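Diacylglycerol lipase (Aspergillus oryzae, PDB 5XK2) probably hydrolyses the ester bonds of mono- and diacylglycerols as a class 3 lipase of the alpha/beta-hydrolase fold, captured here in a closed conformation. Local coordinates at residues K115-F120 and M216-I221; G155-S160 and P181-K186. All blocks are in the same frame, centred on the assembly; numbering follows the deposited sequence.

Contact 1 of 2, residues K115-F120 and M216-I221; sequences KAELGF and MGYVHI
Y218 lays the outer end of its ring against E117, at the point where a short strand of this alpha/beta-hydrolase fold turns into helix 118-138. The packing is tight around the phenol. Y218 OH lies 3.3 Å from E117 CG and 3.4 Å from E117 CA, while Y218 CE1 sits 3.8 Å from E117 CB. The ring meets the segment partly edge-on: E117 N lies in the ring plane, whereas E117 CB approaches obliquely. With CG of Y218 anti to its own carbonyl carbon (chi1 -68°), the ring spans the gap between backbones whose nearest CA atoms, Y218 CA and E117 CA, stand 8.4 Å apart. The hydroxyl is bonded to the carbonyl of F103, so the polar tip of Y218 is satisfied although the residue is buried.

Away from this ring the two segments separate quickly. A116 only brushes the phenol, A116 O lying 4.4 Å from Y218 OH, and its side chain packs instead on L161 of helix 154-168 and L188 of helix 186-195. The looser side is at M216, which is partly exposed and packs on L263 of the second subunit.

E117 also has a second task, as N-cap of the helix that follows. A bend at chi2 (-87°) swings its carboxylate off the line of the chain and back over the first turn, with its plane 36° from that of the Y218 ring. There F120 N donates to E117 OE2 over 2.9 Å, nearly in line with the C-O bond.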
loop_
_atom_site.group_PDB
_atom_site.type_symbol
_atom_site.label_atom_id
_atom_site.label_comp_id
_atom_site.label_asym_id
_atom_site.label_seq_id
_atom_site.Cartn_x
_atom_site.Cartn_y
_atom_site.Cartn_z
ATOM N N LYS A 115 -5.704 6.464 -26.120
ATOM C CA LYS A 115 -6.126 6.925 -24.806
ATOM C C LYS A 115 -5.104 6.458 -23.789
ATOM O O LYS A 115 -4.548 5.378 -23.937
ATOM C CB LYS A 115 -7.510 6.390 -24.421
ATOM C CG LYS A 115 -8.606 6.694 -25.448
ATOM C CD LYS A 115 -9.050 8.125 -25.368
ATOM C CE LYS A 115 -10.185 8.252 -24.383
ATOM N NZ LYS A 115 -11.113 7.098 -24.540
ATOM N N ALA A 116 -4.859 7.289 -22.782
ATOM C CA ALA A 116 -3.895 6.993 -21.723
ATOM C C ALA A 116 -4.545 7.078 -20.362
ATOM O O ALA A 116 -5.584 7.717 -20.197
ATOM C CB ALA A 116 -2.715 7.959 -21.785
ATOM N N GLU A 117 -3.921 6.443 -19.375
ATOM C CA GLU A 117 -4.391 6.529 -17.996
ATOM C C GLU A 117 -4.304 7.988 -17.532
ATOM O O GLU A 117 -3.249 8.598 -17.633
ATOM C CB GLU A 117 -3.535 5.617 -17.097
ATOM C CG GLU A 117 -4.262 5.048 -15.898
ATOM C CD GLU A 117 -4.227 5.963 -14.686
ATOM O OE1 GLU A 117 -5.063 5.767 -13.782
ATOM O OE2 GLU A 117 -3.363 6.861 -14.624
ATOM N N LEU A 118 -5.410 8.544 -17.035
ATOM C CA LEU A 118 -5.468 9.974 -16.728
ATOM C C LEU A 118 -4.448 10.402 -15.678
ATOM O O LEU A 118 -3.774 11.428 -15.833
ATOM C CB LEU A 118 -6.873 10.356 -16.249
ATOM C CG LEU A 118 -7.000 11.800 -15.737
ATOM C CD1 LEU A 118 -6.783 12.803 -16.846
ATOM C CD2 LEU A 118 -8.356 11.994 -15.081
ATOM N N GLY A 119 -4.327 9.614 -14.617
ATOM C CA GLY A 119 -3.427 9.980 -13.532
ATOM C C GLY A 119 -1.987 10.099 -14.000
ATOM O O GLY A 119 -1.287 11.077 -13.690
ATOM N N PHE A 120 -1.521 9.091 -14.727
ATOM C CA PHE A 120 -0.128 9.074 -15.175
ATOM C C PHE A 120 0.114 10.140 -16.239
ATOM O O PHE A 120 1.181 10.778 -16.271
ATOM C CB PHE A 120 0.251 7.697 -15.730
ATOM C CG PHE A 120 0.181 6.589 -14.725
ATOM C CD1 PHE A 120 0.775 6.719 -13.471
ATOM C CD2 PHE A 120 -0.465 5.406 -15.037
ATOM C CE1 PHE A 120 0.703 5.671 -12.547
ATOM C CE2 PHE A 120 -0.538 4.365 -14.131
ATOM C CZ PHE A 120 0.040 4.502 -12.877
ATOM N N MET A 216 -10.743 -2.931 -18.079
ATOM C CA MET A 216 -10.872 -1.483 -18.013
ATOM C C MET A 216 -10.398 -0.804 -19.310
ATOM O O MET A 216 -10.320 0.429 -19.392
ATOM C CB MET A 216 -10.092 -0.946 -16.811
ATOM C CG MET A 216 -10.678 -1.356 -15.473
ATOM S SD MET A 216 -9.508 -0.968 -14.165
ATOM C CE MET A 216 -10.471 -1.352 -12.701
ATOM N N GLY A 217 -10.053 -1.613 -20.308
ATOM C CA GLY A 217 -9.664 -1.092 -21.610
ATOM C C GLY A 217 -8.189 -0.783 -21.781
ATOM O O GLY A 217 -7.808 -0.004 -22.655
ATOM N N TYR A 218 -7.351 -1.382 -20.942
ATOM C CA TYR A 218 -5.913 -1.165 -21.038
ATOM C C TYR A 218 -5.202 -2.408 -21.532
ATOM O O TYR A 218 -5.649 -3.535 -21.285
ATOM C CB TYR A 218 -5.329 -0.784 -19.680
ATOM C CG TYR A 218 -5.776 0.564 -19.181
ATOM C CD1 TYR A 218 -5.051 1.700 -19.497
ATOM C CD2 TYR A 218 -6.905 0.694 -18.386
ATOM C CE1 TYR A 218 -5.445 2.954 -19.033
ATOM C CE2 TYR A 218 -7.310 1.944 -17.909
ATOM C CZ TYR A 218 -6.562 3.060 -18.238
ATOM O OH TYR A 218 -6.931 4.298 -17.774
ATOM N N VAL A 219 -4.101 -2.201 -22.241
ATOM C CA VAL A 219 -3.224 -3.298 -22.614
ATOM C C VAL A 219 -1.795 -2.857 -22.314
ATOM O O VAL A 219 -1.592 -1.756 -21.824
ATOM C CB VAL A 219 -3.399 -3.697 -24.092
ATOM C CG1 VAL A 219 -4.827 -4.150 -24.335
ATOM C CG2 VAL A 219 -3.067 -2.553 -24.973
ATOM N N HIS A 220 -0.806 -3.713 -22.566
ATOM C CA HIS A 220 0.587 -3.335 -22.290
ATOM C C HIS A 220 1.349 -3.025 -23.563
ATOM O O HIS A 220 1.074 -3.585 -24.634
ATOM C CB HIS A 220 1.347 -4.468 -21.563
ATOM C CG HIS A 220 1.397 -4.345 -20.076
ATOM N ND1 HIS A 220 1.971 -3.263 -19.437
ATOM C CD2 HIS A 220 1.025 -5.207 -19.096
ATOM C CE1 HIS A 220 1.914 -3.444 -18.132
ATOM N NE2 HIS A 220 1.354 -4.624 -17.893
ATOM N N ILE A 221 2.329 -2.135 -23.438
ATOM C CA ILE A 221 3.381 -1.992 -24.419
ATOM C C ILE A 221 4.127 -3.315 -24.539
ATOM O O ILE A 221 4.351 -4.004 -23.540
ATOM C CB ILE A 221 4.349 -0.869 -23.997
ATOM C CG1 ILE A 221 3.595 0.459 -23.971
ATOM C CG2 ILE A 221 5.577 -0.810 -24.899
ATOM C CD1 ILE A 221 4.240 1.497 -23.020
#

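Contact 2 of 2, residues G155-S160 and P181-K186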
loop_
_atom_site.group_PDB
_atom_site.type_symbol
_atom_site.label_atom_id
_atom_site.label_comp_id
_atom_site.label_asym_id
_atom_site.label_seq_id
_atom_site.Cartn_x
_atom_site.Cartn_y
_atom_site.Cartn_z
ATOM N N GLY A 155 6.343 5.245 -11.212
ATOM C CA GLY A 155 7.259 6.071 -11.983
ATOM C C GLY A 155 7.542 5.511 -13.369
ATOM O O GLY A 155 7.755 6.271 -14.305
ATOM N N ALA A 156 7.568 4.187 -13.496
ATOM C CA ALA A 156 7.757 3.544 -14.803
ATOM C C ALA A 156 6.553 3.783 -15.716
ATOM O O ALA A 156 6.702 3.837 -16.932
ATOM C CB ALA A 156 7.986 2.054 -14.630
ATOM N N ALA A 157 5.369 3.901 -15.130
ATOM C CA ALA A 157 4.183 4.239 -15.918
ATOM C C ALA A 157 4.305 5.659 -16.477
ATOM O O ALA A 157 4.057 5.919 -17.659
ATOM C CB ALA A 157 2.939 4.099 -15.064
ATOM N N ILE A 158 4.701 6.588 -15.622
ATOM C CA ILE A 158 4.887 7.966 -16.078
ATOM C C ILE A 158 5.949 7.994 -17.157
ATOM O O ILE A 158 5.765 8.631 -18.197
ATOM C CB ILE A 158 5.259 8.898 -14.899
ATOM C CG1 ILE A 158 4.108 8.907 -13.884
ATOM C CG2 ILE A 158 5.561 10.316 -15.406
ATOM C CD1 ILE A 158 4.471 9.522 -12.528
ATOM N N ALA A 159 7.039 7.257 -16.943
ATOM C CA ALA A 159 8.099 7.207 -17.940
ATOM C C ALA A 159 7.589 6.702 -19.283
ATOM O O ALA A 159 8.025 7.195 -20.322
ATOM C CB ALA A 159 9.247 6.321 -17.454
ATOM N N SER A 160 6.705 5.699 -19.258
ATOM C CA SER A 160 6.161 5.118 -20.495
ATOM C C SER A 160 5.467 6.186 -21.355
ATOM O O SER A 160 5.707 6.280 -22.570
ATOM C CB SER A 160 5.165 3.992 -20.174
ATOM O OG SER A 160 5.831 2.926 -19.517
ATOM N N PRO A 181 2.901 -0.429 -14.281
ATOM C CA PRO A 181 1.471 -0.558 -14.584
ATOM C C PRO A 181 1.196 -0.364 -16.075
ATOM O O PRO A 181 2.007 0.236 -16.774
ATOM C CB PRO A 181 0.831 0.597 -13.807
ATOM C CG PRO A 181 1.829 0.978 -12.743
ATOM C CD PRO A 181 3.193 0.650 -13.314
ATOM N N ARG A 182 0.037 -0.827 -16.539
ATOM C CA ARG A 182 -0.457 -0.443 -17.872
ATOM C C ARG A 182 -0.761 1.062 -17.914
ATOM O O ARG A 182 -1.129 1.652 -16.879
ATOM C CB ARG A 182 -1.712 -1.228 -18.224
ATOM C CG ARG A 182 -1.476 -2.721 -18.322
ATOM C CD ARG A 182 -2.722 -3.438 -18.814
ATOM N NE ARG A 182 -2.471 -4.881 -18.942
ATOM C CZ ARG A 182 -2.834 -5.799 -18.053
ATOM N NH1 ARG A 182 -3.490 -5.451 -16.942
ATOM N NH2 ARG A 182 -2.547 -7.087 -18.283
ATOM N N VAL A 183 -0.456 1.695 -19.048
ATOM C CA VAL A 183 -0.813 3.098 -19.270
ATOM C C VAL A 183 -1.732 3.418 -20.433
ATOM O O VAL A 183 -2.185 4.547 -20.557
ATOM C CB VAL A 183 0.451 3.941 -19.430
ATOM C CG1 VAL A 183 1.314 3.783 -18.173
ATOM C CG2 VAL A 183 1.255 3.511 -20.668
ATOM N N ALA A 184 -1.991 2.443 -21.292
ATOM C CA ALA A 184 -2.486 2.732 -22.635
ATOM C C ALA A 184 -3.646 1.834 -23.030
ATOM O O ALA A 184 -3.712 0.684 -22.618
ATOM C CB ALA A 184 -1.340 2.568 -23.657
ATOM N N ASN A 185 -4.549 2.346 -23.860
ATOM C CA ASN A 185 -5.523 1.466 -24.509
ATOM C C ASN A 185 -4.853 0.768 -25.692
ATOM O O ASN A 185 -3.647 0.951 -25.912
ATOM C CB ASN A 185 -6.796 2.239 -24.923
ATOM C CG ASN A 185 -6.587 3.207 -26.091
ATOM O OD1 ASN A 185 -5.469 3.530 -26.494
ATOM N ND2 ASN A 185 -7.709 3.703 -26.634
ATOM N N LYS A 186 -5.581 -0.056 -26.443
ATOM C CA LYS A 186 -4.875 -0.855 -27.452
ATOM C C LYS A 186 -4.225 0.012 -28.552
ATOM O O LYS A 186 -3.053 -0.195 -28.860
ATOM C CB LYS A 186 -5.795 -1.937 -28.080
ATOM C CG LYS A 186 -4.982 -3.079 -28.721
ATOM C CD LYS A 186 -5.850 -4.288 -29.111
ATOM C CE LYS A 186 -4.985 -5.525 -29.366
ATOM N NZ LYS A 186 -5.801 -6.770 -29.510
HETATM O O HOH W 1 3.781 0.881 -19.113
#
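A157 and V183 make the apolar centre of this contact, where helix 154-168, whose first turn holds G155 of the probable nucleophile elbow of the lipase, packs on the loop leading to helix 186-195. A157 CB points at the loop and is met by two groups: V183 CG1 at 3.5 Å and P181 CD at 3.9 Å. The proline presents the CG-CD side of its ring to the methyl. V183 straddles the helix surface with its two branches. CG1, anti to the carbonyl carbon (chi1 -58°), touches both the methyl and the carbonyl O of A157, while V183 CG2 reaches one turn further to S160 CB at 4.0 Å. F120 of helix 118-138 touches both A157 and P181.

The polar part is bridged by water. A single water donates to S160 OG at 2.9 Å and to P181 O at 3.0 Å, joining helix and loop where no direct bond does so. S160 OG in turn donates to A156 O at 2.9 Å, placed by a chi1 of -64° that sets the hydroxyl beside its own backbone N. That carbonyl also accepts the helical bond from S160 N, and the two donors reach it from opposite faces of its plane.

All four residues that touch here are buried, and the water gives both S160 OG and P181 O a partner there. S160 OG donates within its own helix and accepts from the water, whose other donation goes to P181 O, so one polar link ties helix to loop beside an otherwise apolar interface.

Overall arrangement
The two contacts adjoin, their centres about 6 Å apart. Backbone bonds join them: E117 N lies 2.8 Å from V183 O and V219 N 2.9 Å from A184 O, both probable hydrogen bonds, so the loop 181-186 runs between the two segments of contact 1. Contact 2 is the more central, its centre about 8 Å from the centre of the chain against about 15 Å for contact 1. It also bears more directly on the likely active site: G155 belongs to the probable nucleophile elbow, and the side chain of P181 lies near, without touching, the putative triad S153, D206 and H268.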